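Local atomic coordinates of glucose-inhibited division protein A-related protein, probable oxidoreductase (Thermus thermophilus, PDB entry 2CUL), a protein that binds flavin-adenine dinucleotide in a Rossmann-type fold and is probably an oxidoreductase related to the glucose-inhibited division protein GidA. Residues V9-E17 with V39-K47; V121-L129 with G139-L150. All blocks are in the same frame, centred on the assembly; numbering follows the deposited sequence.

Contact 1 (V9-E17 with V39-K47); sequences VGAGFSGAE and VMMPFLPPK. With FAD (flavin-adenine dinucleotide), chain B.
The Phe13 ring has the sulfur of Met40 over one face, a Met-aromatic contact with SD 4.4 Å from the ring centroid and displaced toward the rim; at its edge lie Met41 O and the CA of Pro42, and CZ also touches the CG atoms of Pro42 and Pro46. Phe43 turns a face to the flavin, whose C6 sits over the centre of the ring, 3.3 Å above its plane. In Met40 the bend at chi2 (-75°) brings SD to Gly12 O and to Ala16 CB, 3.7 Å from the latter, and the bend at chi3 (-78°) turns CE to Phe13 CD1. The backbones are tied just beside this sulfur: Met40 N donates to Ala11 O at 2.9 Å, in the carbonyl plane, and the methyl of Ala11 rests on Val39 CG2. Helix 67-79 backs the 39-47 segment through Leu78, Ala74, Trp68 and Phe70. On the cofactor side, Ser14 holds FAD O1P twice, through a nearly straight bond from its N (2.8 Å, 170°) and through OG, and Phe13 N reaches FAD O2A at 3.2 Å. Two glycines come close to the cofactor with their backbone, Gly10 CA 3.2 Å from FAD O4B and Gly12 CA 3.2 Å from FAD O5B. Together with Gly15 as the third glycine, and with backbone amides at a helix start on the diphosphate, they fit the GxGxxG strand-turn-helix motif of Rossmann-type FAD-binding proteins.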
loop_
_atom_site.group_PDB
_atom_site.type_symbol
_atom_site.label_atom_id
_atom_site.label_comp_id
_atom_site.label_asym_id
_atom_site.label_seq_id
_atom_site.Cartn_x
_atom_site.Cartn_y
_atom_site.Cartn_z
ATOM N N VAL A 9 5.219 -2.438 -1.501
ATOM C CA VAL A 9 5.311 -1.023 -1.844
ATOM C C VAL A 9 4.076 -0.303 -1.304
ATOM O O VAL A 9 2.971 -0.457 -1.834
ATOM C CB VAL A 9 5.396 -0.824 -3.378
ATOM C CG1 VAL A 9 5.478 0.663 -3.714
ATOM C CG2 VAL A 9 6.620 -1.551 -3.922
ATOM N N GLY A 10 4.270 0.475 -0.240
ATOM C CA GLY A 10 3.169 1.205 0.366
ATOM C C GLY A 10 2.900 0.753 1.789
ATOM O O GLY A 10 2.432 -0.362 2.011
ATOM N N ALA A 11 3.195 1.621 2.754
ATOM C CA ALA A 11 2.992 1.307 4.164
ATOM C C ALA A 11 1.683 1.884 4.681
ATOM O O ALA A 11 1.647 2.525 5.737
ATOM C CB ALA A 11 4.160 1.843 4.986
ATOM N N GLY A 12 0.614 1.652 3.929
ATOM C CA GLY A 12 -0.693 2.141 4.318
ATOM C C GLY A 12 -1.496 1.052 5.002
ATOM O O GLY A 12 -0.949 0.035 5.428
ATOM N N PHE A 13 -2.805 1.247 5.095
ATOM C CA PHE A 13 -3.647 0.272 5.774
ATOM C C PHE A 13 -3.574 -1.155 5.247
ATOM O O PHE A 13 -3.564 -2.095 6.037
ATOM C CB PHE A 13 -5.091 0.775 5.808
ATOM C CG PHE A 13 -5.289 1.924 6.755
ATOM C CD1 PHE A 13 -5.651 1.695 8.082
ATOM C CD2 PHE A 13 -5.042 3.231 6.343
ATOM C CE1 PHE A 13 -5.760 2.753 8.985
ATOM C CE2 PHE A 13 -5.148 4.297 7.240
ATOM C CZ PHE A 13 -5.506 4.056 8.562
ATOM N N SER A 14 -3.501 -1.335 3.931
ATOM C CA SER A 14 -3.428 -2.692 3.395
ATOM C C SER A 14 -1.999 -3.228 3.389
ATOM O O SER A 14 -1.759 -4.363 3.786
ATOM C CB SER A 14 -4.013 -2.753 1.973
ATOM O OG SER A 14 -3.287 -1.940 1.064
ATOM N N GLY A 15 -1.055 -2.404 2.945
ATOM C CA GLY A 15 0.336 -2.824 2.885
ATOM C C GLY A 15 0.971 -3.097 4.234
ATOM O O GLY A 15 1.679 -4.087 4.401
ATOM N N ALA A 16 0.730 -2.215 5.197
ATOM C CA ALA A 16 1.294 -2.400 6.533
ATOM C C ALA A 16 0.664 -3.606 7.229
ATOM O O ALA A 16 1.342 -4.331 7.959
ATOM C CB ALA A 16 1.088 -1.140 7.366
ATOM N N GLU A 17 -0.628 -3.830 7.007
ATOM C CA GLU A 17 -1.289 -4.972 7.630
ATOM C C GLU A 17 -0.681 -6.254 7.062
ATOM O O GLU A 17 -0.442 -7.213 7.795
ATOM C CB GLU A 17 -2.797 -4.951 7.364
ATOM C CG GLU A 17 -3.575 -5.902 8.260
ATOM C CD GLU A 17 -3.610 -5.434 9.705
ATOM O OE1 GLU A 17 -4.185 -4.356 9.968
ATOM O OE2 GLU A 17 -3.064 -6.143 10.578
ATOM N N VAL A 39 3.220 6.916 7.086
ATOM C CA VAL A 39 2.902 5.516 7.352
ATOM C C VAL A 39 1.569 5.379 8.085
ATOM O O VAL A 39 1.376 5.965 9.144
ATOM C CB VAL A 39 4.005 4.851 8.214
ATOM C CG1 VAL A 39 3.563 3.471 8.673
ATOM C CG2 VAL A 39 5.287 4.752 7.413
ATOM N N MET A 40 0.649 4.607 7.514
ATOM C CA MET A 40 -0.653 4.386 8.142
ATOM C C MET A 40 -1.406 5.664 8.498
ATOM O O MET A 40 -2.122 5.706 9.499
ATOM C CB MET A 40 -0.474 3.541 9.405
ATOM C CG MET A 40 -0.118 2.097 9.146
ATOM S SD MET A 40 -1.545 1.164 8.581
ATOM C CE MET A 40 -2.414 0.896 10.151
ATOM N N MET A 41 -1.257 6.700 7.680
ATOM C CA MET A 41 -1.948 7.961 7.923
ATOM C C MET A 41 -3.415 7.841 7.519
ATOM O O MET A 41 -3.723 7.440 6.401
ATOM C CB MET A 41 -1.301 9.087 7.110
ATOM C CG MET A 41 -1.885 10.471 7.388
ATOM S SD MET A 41 -1.568 11.025 9.078
ATOM C CE MET A 41 0.193 11.445 8.938
ATOM N N PRO A 42 -4.339 8.176 8.429
ATOM C CA PRO A 42 -5.762 8.085 8.086
ATOM C C PRO A 42 -6.246 9.349 7.388
ATOM O O PRO A 42 -5.521 10.342 7.281
ATOM C CB PRO A 42 -6.455 7.953 9.450
ATOM C CG PRO A 42 -5.333 7.665 10.440
ATOM C CD PRO A 42 -4.162 8.408 9.872
ATOM N N PHE A 43 -7.479 9.290 6.905
ATOM C CA PHE A 43 -8.138 10.445 6.320
ATOM C C PHE A 43 -8.920 10.862 7.566
ATOM O O PHE A 43 -8.449 11.693 8.342
ATOM C CB PHE A 43 -9.063 10.016 5.183
ATOM C CG PHE A 43 -8.350 9.783 3.877
ATOM C CD1 PHE A 43 -8.060 10.847 3.028
ATOM C CD2 PHE A 43 -7.990 8.499 3.486
ATOM C CE1 PHE A 43 -7.424 10.634 1.802
ATOM C CE2 PHE A 43 -7.355 8.273 2.263
ATOM C CZ PHE A 43 -7.072 9.343 1.419
ATOM N N LEU A 44 -10.088 10.265 7.786
ATOM C CA LEU A 44 -10.851 10.558 8.998
ATOM C C LEU A 44 -10.374 9.590 10.079
ATOM O O LEU A 44 -9.864 8.507 9.779
ATOM C CB LEU A 44 -12.350 10.352 8.773
ATOM C CG LEU A 44 -13.091 11.372 7.912
ATOM C CD1 LEU A 44 -14.551 10.971 7.836
ATOM C CD2 LEU A 44 -12.944 12.764 8.508
ATOM N N PRO A 45 -10.525 9.966 11.356
ATOM C CA PRO A 45 -10.091 9.080 12.439
ATOM C C PRO A 45 -10.715 7.684 12.350
ATOM O O PRO A 45 -11.931 7.547 12.209
ATOM C CB PRO A 45 -10.547 9.824 13.690
ATOM C CG PRO A 45 -10.384 11.253 13.296
ATOM C CD PRO A 45 -10.952 11.275 11.885
ATOM N N PRO A 46 -9.883 6.633 12.405
ATOM C CA PRO A 46 -10.410 5.268 12.336
ATOM C C PRO A 46 -11.257 4.983 13.573
ATOM O O PRO A 46 -10.866 5.321 14.690
ATOM C CB PRO A 46 -9.147 4.411 12.294
ATOM C CG PRO A 46 -8.161 5.308 11.590
ATOM C CD PRO A 46 -8.416 6.635 12.260
ATOM N N LYS A 47 -12.416 4.367 13.370
ATOM C CA LYS A 47 -13.309 4.041 14.472
ATOM C C LYS A 47 -13.691 2.567 14.427
ATOM O O LYS A 47 -13.819 1.982 13.352
ATOM C CB LYS A 47 -14.568 4.905 14.404
ATOM C CG LYS A 47 -14.315 6.393 14.584
ATOM C CD LYS A 47 -15.614 7.179 14.487
ATOM C CE LYS A 47 -15.381 8.667 14.681
ATOM N NZ LYS A 47 -16.647 9.439 14.550
HETATM P PA FAD B . -2.962 4.012 1.769
HETATM O O1A FAD B . -3.240 5.309 1.132
HETATM O O2A FAD B . -3.336 3.797 3.191
HETATM O O5B FAD B . -1.406 3.685 1.642
HETATM C C5B FAD B . -0.748 3.802 0.379
HETATM C C4B FAD B . 0.731 3.988 0.695
HETATM O O4B FAD B . 1.448 3.767 -0.519
HETATM C C3B FAD B . 1.109 5.404 1.174
HETATM O O3B FAD B . 1.889 5.376 2.349
HETATM C C2B FAD B . 1.826 5.981 -0.010
HETATM O O2B FAD B . 2.712 7.043 0.262
HETATM C C1B FAD B . 2.483 4.736 -0.599
HETATM N N9A FAD B . 2.880 4.848 -2.001
HETATM C C8A FAD B . 2.065 5.121 -3.075
HETATM N N7A FAD B . 2.736 5.150 -4.221
HETATM C C5A FAD B . 4.043 4.880 -3.863
HETATM C C6A FAD B . 5.229 4.773 -4.628
HETATM N N6A FAD B . 5.275 4.927 -5.939
HETATM N N1A FAD B . 6.402 4.487 -3.947
HETATM C C2A FAD B . 6.383 4.321 -2.580
HETATM N N3A FAD B . 5.277 4.413 -1.795
HETATM C C4A FAD B . 4.138 4.694 -2.483
HETATM N N1 FAD B . -11.748 4.851 4.481
HETATM C C2 FAD B . -12.214 4.962 5.771
HETATM O O2 FAD B . -12.425 3.984 6.445
HETATM N N3 FAD B . -12.437 6.245 6.294
HETATM C C4 FAD B . -12.226 7.416 5.598
HETATM O O4 FAD B . -12.446 8.527 6.128
HETATM C C4X FAD B . -11.752 7.301 4.275
HETATM N N5 FAD B . -11.524 8.436 3.509
HETATM C C5X FAD B . -11.061 8.331 2.211
HETATM C C6 FAD B . -10.839 9.486 1.462
HETATM C C7 FAD B . -10.362 9.442 0.138
HETATM C C7M FAD B . -10.139 10.732 -0.611
HETATM C C8 FAD B . -10.098 8.152 -0.447
HETATM C C8M FAD B . -9.578 8.015 -1.853
HETATM C C9 FAD B . -10.324 6.968 0.297
HETATM C C9A FAD B . -10.806 7.025 1.632
HETATM N N10 FAD B . -11.047 5.848 2.427
HETATM C C10 FAD B . -11.521 5.987 3.744
HETATM C "C1'" FAD B . -10.821 4.450 1.882
HETATM C "C2'" FAD B . -9.592 3.646 2.364
HETATM O "O2'" FAD B . -9.833 3.160 3.657
HETATM C "C3'" FAD B . -8.296 4.482 2.371
HETATM O "O3'" FAD B . -8.003 4.992 1.071
HETATM C "C4'" FAD B . -7.059 3.671 2.809
HETATM O "O4'" FAD B . -5.959 4.533 3.090
HETATM C "C5'" FAD B . -6.699 2.669 1.695
HETATM O "O5'" FAD B . -5.577 1.872 2.111
HETATM P P FAD B . -4.364 1.533 1.148
HETATM O O1P FAD B . -3.486 0.669 1.954
HETATM O O2P FAD B . -4.855 0.962 -0.152
HETATM O O3P FAD B . -3.677 2.914 0.830
#

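Contact 2 (V121-L129 with G139-L150). With FAD (flavin-adenine dinucleotide), chain B.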
loop_
_atom_site.group_PDB
_atom_site.type_symbol
_atom_site.label_atom_id
_atom_site.label_comp_id
_atom_site.label_asym_id
_atom_site.label_seq_id
_atom_site.Cartn_x
_atom_site.Cartn_y
_atom_site.Cartn_z
ATOM N N VAL A 121 -0.322 0.626 -3.138
ATOM C CA VAL A 121 -0.181 2.069 -3.289
ATOM C C VAL A 121 -1.411 2.960 -3.113
ATOM O O VAL A 121 -1.357 4.152 -3.405
ATOM C CB VAL A 121 0.490 2.387 -4.649
ATOM C CG1 VAL A 121 1.889 1.765 -4.691
ATOM C CG2 VAL A 121 -0.358 1.851 -5.798
ATOM N N GLY A 122 -2.506 2.383 -2.627
ATOM C CA GLY A 122 -3.715 3.152 -2.380
ATOM C C GLY A 122 -4.233 4.034 -3.499
ATOM O O GLY A 122 -4.372 3.599 -4.639
ATOM N N SER A 123 -4.517 5.286 -3.155
ATOM C CA SER A 123 -5.052 6.271 -4.091
ATOM C C SER A 123 -3.972 7.153 -4.707
ATOM O O SER A 123 -4.247 8.283 -5.111
ATOM C CB SER A 123 -6.064 7.158 -3.353
ATOM O OG SER A 123 -5.503 7.671 -2.149
ATOM N N PHE A 124 -2.751 6.638 -4.801
ATOM C CA PHE A 124 -1.643 7.426 -5.328
ATOM C C PHE A 124 -1.280 7.262 -6.802
ATOM O O PHE A 124 -0.270 7.803 -7.251
ATOM C CB PHE A 124 -0.406 7.193 -4.456
ATOM C CG PHE A 124 -0.510 7.812 -3.091
ATOM C CD1 PHE A 124 0.110 9.026 -2.815
ATOM C CD2 PHE A 124 -1.270 7.203 -2.092
ATOM C CE1 PHE A 124 -0.023 9.631 -1.563
ATOM C CE2 PHE A 124 -1.411 7.798 -0.840
ATOM C CZ PHE A 124 -0.786 9.015 -0.575
ATOM N N LEU A 125 -2.084 6.522 -7.557
ATOM C CA LEU A 125 -1.818 6.357 -8.983
ATOM C C LEU A 125 -2.711 7.345 -9.734
ATOM O O LEU A 125 -3.932 7.254 -9.651
ATOM C CB LEU A 125 -2.142 4.931 -9.438
ATOM C CG LEU A 125 -1.298 3.777 -8.891
ATOM C CD1 LEU A 125 -1.859 2.462 -9.415
ATOM C CD2 LEU A 125 0.155 3.939 -9.301
ATOM N N GLY A 126 -2.100 8.292 -10.444
ATOM C CA GLY A 126 -2.866 9.277 -11.194
ATOM C C GLY A 126 -3.767 10.110 -10.301
ATOM O O GLY A 126 -4.851 10.537 -10.706
ATOM N N ALA A 127 -3.304 10.357 -9.081
ATOM C CA ALA A 127 -4.074 11.111 -8.098
ATOM C C ALA A 127 -4.272 12.587 -8.410
ATOM O O ALA A 127 -3.347 13.282 -8.829
ATOM C CB ALA A 127 -3.427 10.968 -6.725
ATOM N N ARG A 128 -5.499 13.049 -8.197
ATOM C CA ARG A 128 -5.863 14.448 -8.389
ATOM C C ARG A 128 -6.698 14.798 -7.166
ATOM O O ARG A 128 -7.780 14.242 -6.963
ATOM C CB ARG A 128 -6.692 14.634 -9.661
ATOM C CG ARG A 128 -6.033 14.081 -10.908
ATOM C CD ARG A 128 -6.864 14.387 -12.143
ATOM N NE ARG A 128 -6.692 15.770 -12.580
ATOM C CZ ARG A 128 -7.405 16.346 -13.542
ATOM N NH1 ARG A 128 -8.352 15.663 -14.171
ATOM N NH2 ARG A 128 -7.157 17.601 -13.888
ATOM N N LEU A 129 -6.184 15.705 -6.344
ATOM C CA LEU A 129 -6.876 16.111 -5.127
ATOM C C LEU A 129 -7.543 17.466 -5.342
ATOM O O LEU A 129 -6.873 18.460 -5.623
ATOM C CB LEU A 129 -5.877 16.171 -3.967
ATOM C CG LEU A 129 -6.439 16.297 -2.548
ATOM C CD1 LEU A 129 -5.402 15.794 -1.557
ATOM C CD2 LEU A 129 -6.826 17.743 -2.258
ATOM N N GLY A 139 -2.307 11.887 -3.255
ATOM C CA GLY A 139 -3.233 10.806 -2.961
ATOM C C GLY A 139 -4.017 11.024 -1.680
ATOM O O GLY A 139 -5.002 10.339 -1.424
ATOM N N ARG A 140 -3.569 11.985 -0.878
ATOM C CA ARG A 140 -4.207 12.327 0.391
ATOM C C ARG A 140 -3.679 13.714 0.755
ATOM O O ARG A 140 -2.625 14.118 0.276
ATOM C CB ARG A 140 -3.838 11.289 1.464
ATOM C CG ARG A 140 -4.411 11.540 2.856
ATOM C CD ARG A 140 -4.429 10.243 3.679
ATOM N NE ARG A 140 -3.147 9.555 3.570
ATOM C CZ ARG A 140 -2.999 8.283 3.214
ATOM N NH1 ARG A 140 -4.059 7.528 2.941
ATOM N NH2 ARG A 140 -1.780 7.781 3.070
ATOM N N LEU A 141 -4.412 14.449 1.584
ATOM C CA LEU A 141 -3.993 15.794 1.957
ATOM C C LEU A 141 -2.519 15.883 2.355
ATOM O O LEU A 141 -2.044 15.132 3.209
ATOM C CB LEU A 141 -4.875 16.323 3.096
ATOM C CG LEU A 141 -4.671 17.796 3.462
ATOM C CD1 LEU A 141 -4.852 18.662 2.227
ATOM C CD2 LEU A 141 -5.656 18.198 4.551
ATOM N N SER A 142 -1.798 16.797 1.709
ATOM C CA SER A 142 -0.382 17.031 1.982
ATOM C C SER A 142 0.560 15.874 1.653
ATOM O O SER A 142 1.727 15.894 2.046
ATOM C CB SER A 142 -0.193 17.430 3.447
ATOM O OG SER A 142 -0.902 18.621 3.738
ATOM N N GLU A 143 0.058 14.876 0.935
ATOM C CA GLU A 143 0.867 13.723 0.558
ATOM C C GLU A 143 0.963 13.623 -0.959
ATOM O O GLU A 143 0.071 13.089 -1.618
ATOM C CB GLU A 143 0.259 12.442 1.135
ATOM C CG GLU A 143 0.315 12.388 2.655
ATOM C CD GLU A 143 -0.319 11.137 3.222
ATOM O OE1 GLU A 143 -0.025 10.042 2.705
ATOM O OE2 GLU A 143 -1.107 11.250 4.186
ATOM N N ALA A 144 2.056 14.145 -1.501
ATOM C CA ALA A 144 2.278 14.151 -2.941
ATOM C C ALA A 144 2.340 12.764 -3.572
ATOM O O ALA A 144 2.659 11.771 -2.912
ATOM C CB ALA A 144 3.558 14.917 -3.258
ATOM N N SER A 145 2.021 12.720 -4.861
ATOM C CA SER A 145 2.041 11.498 -5.647
ATOM C C SER A 145 3.010 11.669 -6.810
ATOM O O SER A 145 2.878 12.606 -7.599
ATOM C CB SER A 145 0.636 11.203 -6.187
ATOM O OG SER A 145 0.683 10.248 -7.237
ATOM N N TYR A 146 4.000 10.786 -6.886
ATOM C CA TYR A 146 4.988 10.804 -7.964
ATOM C C TYR A 146 4.341 10.069 -9.139
ATOM O O TYR A 146 3.788 8.987 -8.966
ATOM C CB TYR A 146 6.267 10.077 -7.532
ATOM C CG TYR A 146 7.212 10.910 -6.689
ATOM C CD1 TYR A 146 6.805 11.450 -5.465
ATOM C CD2 TYR A 146 8.528 11.133 -7.101
ATOM C CE1 TYR A 146 7.686 12.188 -4.671
ATOM C CE2 TYR A 146 9.417 11.870 -6.312
ATOM C CZ TYR A 146 8.989 12.391 -5.101
ATOM O OH TYR A 146 9.870 13.109 -4.327
ATOM N N PRO A 147 4.422 10.645 -10.351
ATOM C CA PRO A 147 3.834 10.067 -11.566
ATOM C C PRO A 147 4.520 8.861 -12.200
ATOM O O PRO A 147 3.918 8.148 -13.000
ATOM C CB PRO A 147 3.817 11.257 -12.517
ATOM C CG PRO A 147 5.109 11.930 -12.186
ATOM C CD PRO A 147 5.096 11.925 -10.661
ATOM N N ASP A 148 5.771 8.630 -11.838
ATOM C CA ASP A 148 6.555 7.547 -12.423
ATOM C C ASP A 148 5.977 6.139 -12.424
ATOM O O ASP A 148 5.960 5.484 -13.465
ATOM C CB ASP A 148 7.928 7.514 -11.766
ATOM C CG ASP A 148 8.590 8.870 -11.752
ATOM O OD1 ASP A 148 9.527 9.084 -12.551
ATOM O OD2 ASP A 148 8.164 9.722 -10.951
ATOM N N LEU A 149 5.516 5.658 -11.273
ATOM C CA LEU A 149 4.994 4.297 -11.214
ATOM C C LEU A 149 3.807 4.080 -12.145
ATOM O O LEU A 149 3.763 3.089 -12.869
ATOM C CB LEU A 149 4.624 3.922 -9.778
ATOM C CG LEU A 149 4.151 2.482 -9.560
ATOM C CD1 LEU A 149 5.192 1.488 -10.069
ATOM C CD2 LEU A 149 3.887 2.265 -8.073
ATOM N N LEU A 150 2.843 4.995 -12.133
ATOM C CA LEU A 150 1.691 4.850 -13.016
ATOM C C LEU A 150 2.142 4.839 -14.473
ATOM O O LEU A 150 1.653 4.046 -15.279
ATOM C CB LEU A 150 0.693 5.992 -12.808
ATOM C CG LEU A 150 -0.456 6.013 -13.829
ATOM C CD1 LEU A 150 -1.270 4.731 -13.717
ATOM C CD2 LEU A 150 -1.336 7.231 -13.589
HETATM P PA FAD B . -2.962 4.012 1.769
HETATM O O1A FAD B . -3.240 5.309 1.132
HETATM O O2A FAD B . -3.336 3.797 3.191
HETATM O O5B FAD B . -1.406 3.685 1.642
HETATM C C5B FAD B . -0.748 3.802 0.379
HETATM C C4B FAD B . 0.731 3.988 0.695
HETATM O O4B FAD B . 1.448 3.767 -0.519
HETATM C C3B FAD B . 1.109 5.404 1.174
HETATM O O3B FAD B . 1.889 5.376 2.349
HETATM C C2B FAD B . 1.826 5.981 -0.010
HETATM O O2B FAD B . 2.712 7.043 0.262
HETATM C C1B FAD B . 2.483 4.736 -0.599
HETATM N N9A FAD B . 2.880 4.848 -2.001
HETATM C C8A FAD B . 2.065 5.121 -3.075
HETATM N N7A FAD B . 2.736 5.150 -4.221
HETATM C C5A FAD B . 4.043 4.880 -3.863
HETATM C C6A FAD B . 5.229 4.773 -4.628
HETATM N N6A FAD B . 5.275 4.927 -5.939
HETATM N N1A FAD B . 6.402 4.487 -3.947
HETATM C C2A FAD B . 6.383 4.321 -2.580
HETATM N N3A FAD B . 5.277 4.413 -1.795
HETATM C C4A FAD B . 4.138 4.694 -2.483
HETATM N N1 FAD B . -11.748 4.851 4.481
HETATM C C2 FAD B . -12.214 4.962 5.771
HETATM O O2 FAD B . -12.425 3.984 6.445
HETATM N N3 FAD B . -12.437 6.245 6.294
HETATM C C4 FAD B . -12.226 7.416 5.598
HETATM O O4 FAD B . -12.446 8.527 6.128
HETATM C C4X FAD B . -11.752 7.301 4.275
HETATM N N5 FAD B . -11.524 8.436 3.509
HETATM C C5X FAD B . -11.061 8.331 2.211
HETATM C C6 FAD B . -10.839 9.486 1.462
HETATM C C7 FAD B . -10.362 9.442 0.138
HETATM C C7M FAD B . -10.139 10.732 -0.611
HETATM C C8 FAD B . -10.098 8.152 -0.447
HETATM C C8M FAD B . -9.578 8.015 -1.853
HETATM C C9 FAD B . -10.324 6.968 0.297
HETATM C C9A FAD B . -10.806 7.025 1.632
HETATM N N10 FAD B . -11.047 5.848 2.427
HETATM C C10 FAD B . -11.521 5.987 3.744
HETATM C "C1'" FAD B . -10.821 4.450 1.882
HETATM C "C2'" FAD B . -9.592 3.646 2.364
HETATM O "O2'" FAD B . -9.833 3.160 3.657
HETATM C "C3'" FAD B . -8.296 4.482 2.371
HETATM O "O3'" FAD B . -8.003 4.992 1.071
HETATM C "C4'" FAD B . -7.059 3.671 2.809
HETATM O "O4'" FAD B . -5.959 4.533 3.090
HETATM C "C5'" FAD B . -6.699 2.669 1.695
HETATM O "O5'" FAD B . -5.577 1.872 2.111
HETATM P P FAD B . -4.364 1.533 1.148
HETATM O O1P FAD B . -3.486 0.669 1.954
HETATM O O2P FAD B . -4.855 0.962 -0.152
HETATM O O3P FAD B . -3.677 2.914 0.830
#
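Ser145 OG, anti to its own N (chi1 164°), donates to Phe124 O at 2.6 Å, and Ser123 OG reaches Gly139 O at 2.8 Å, tilted 24° from the carbonyl plane. Each segment thus sends a serine hydroxyl to a backbone carbonyl of the other. Arg140 lines the FAD pocket of this Rossmann-type protein, and Glu143, at the other end of the type II turn 140-143, holds the arginine from the second shell. Phe124 fills the middle: Gly139 CA makes a CH-pi contact over the centre of one ring face, 3.7 Å from the centroid, and FAD C2B lies over the opposite face toward the rim. Arg140 NH2 and Ala144 O meet the ring edge, whereas Glu143 crosses it with its carboxylate turned 29° from the ring plane. Further along, Leu125 CD2 packs on the CB of Leu150, and Val121 CG1 meets Leu149 CD2 beside the adenine. The guanidinium of Arg140 grips Glu143 side-on, NE on OE2 at 2.7 Å and NH2 on OE1. The carboxylate probably steadies the arginine's rotation and, with the phosphate, balances its charge, while Arg140 NH1 donates to FAD O1A at 3.0 Å.

How the contacts relate
Contact 1 closes before contact 2 opens, and their centres lie 14 Å apart with the FAD touching both. The first joins helix 13-24, which follows strand 6-9, to the loop between strand 29-33 and helix 55-59. The second begins shortly after strand 116-119, a neighbour of strand 6-9 in the mixed sheet, and leads into the antiparallel sheet containing strands 128-131 and 134-138. They also meet directly: Phe43 CE1 packs 3.3 Å from Arg140 CG, the two residues also form a cation-pi pair, and Met41 CG lies against Glu143 OE2. Chain regions far apart in sequence thus enclose one cofactor from different sides.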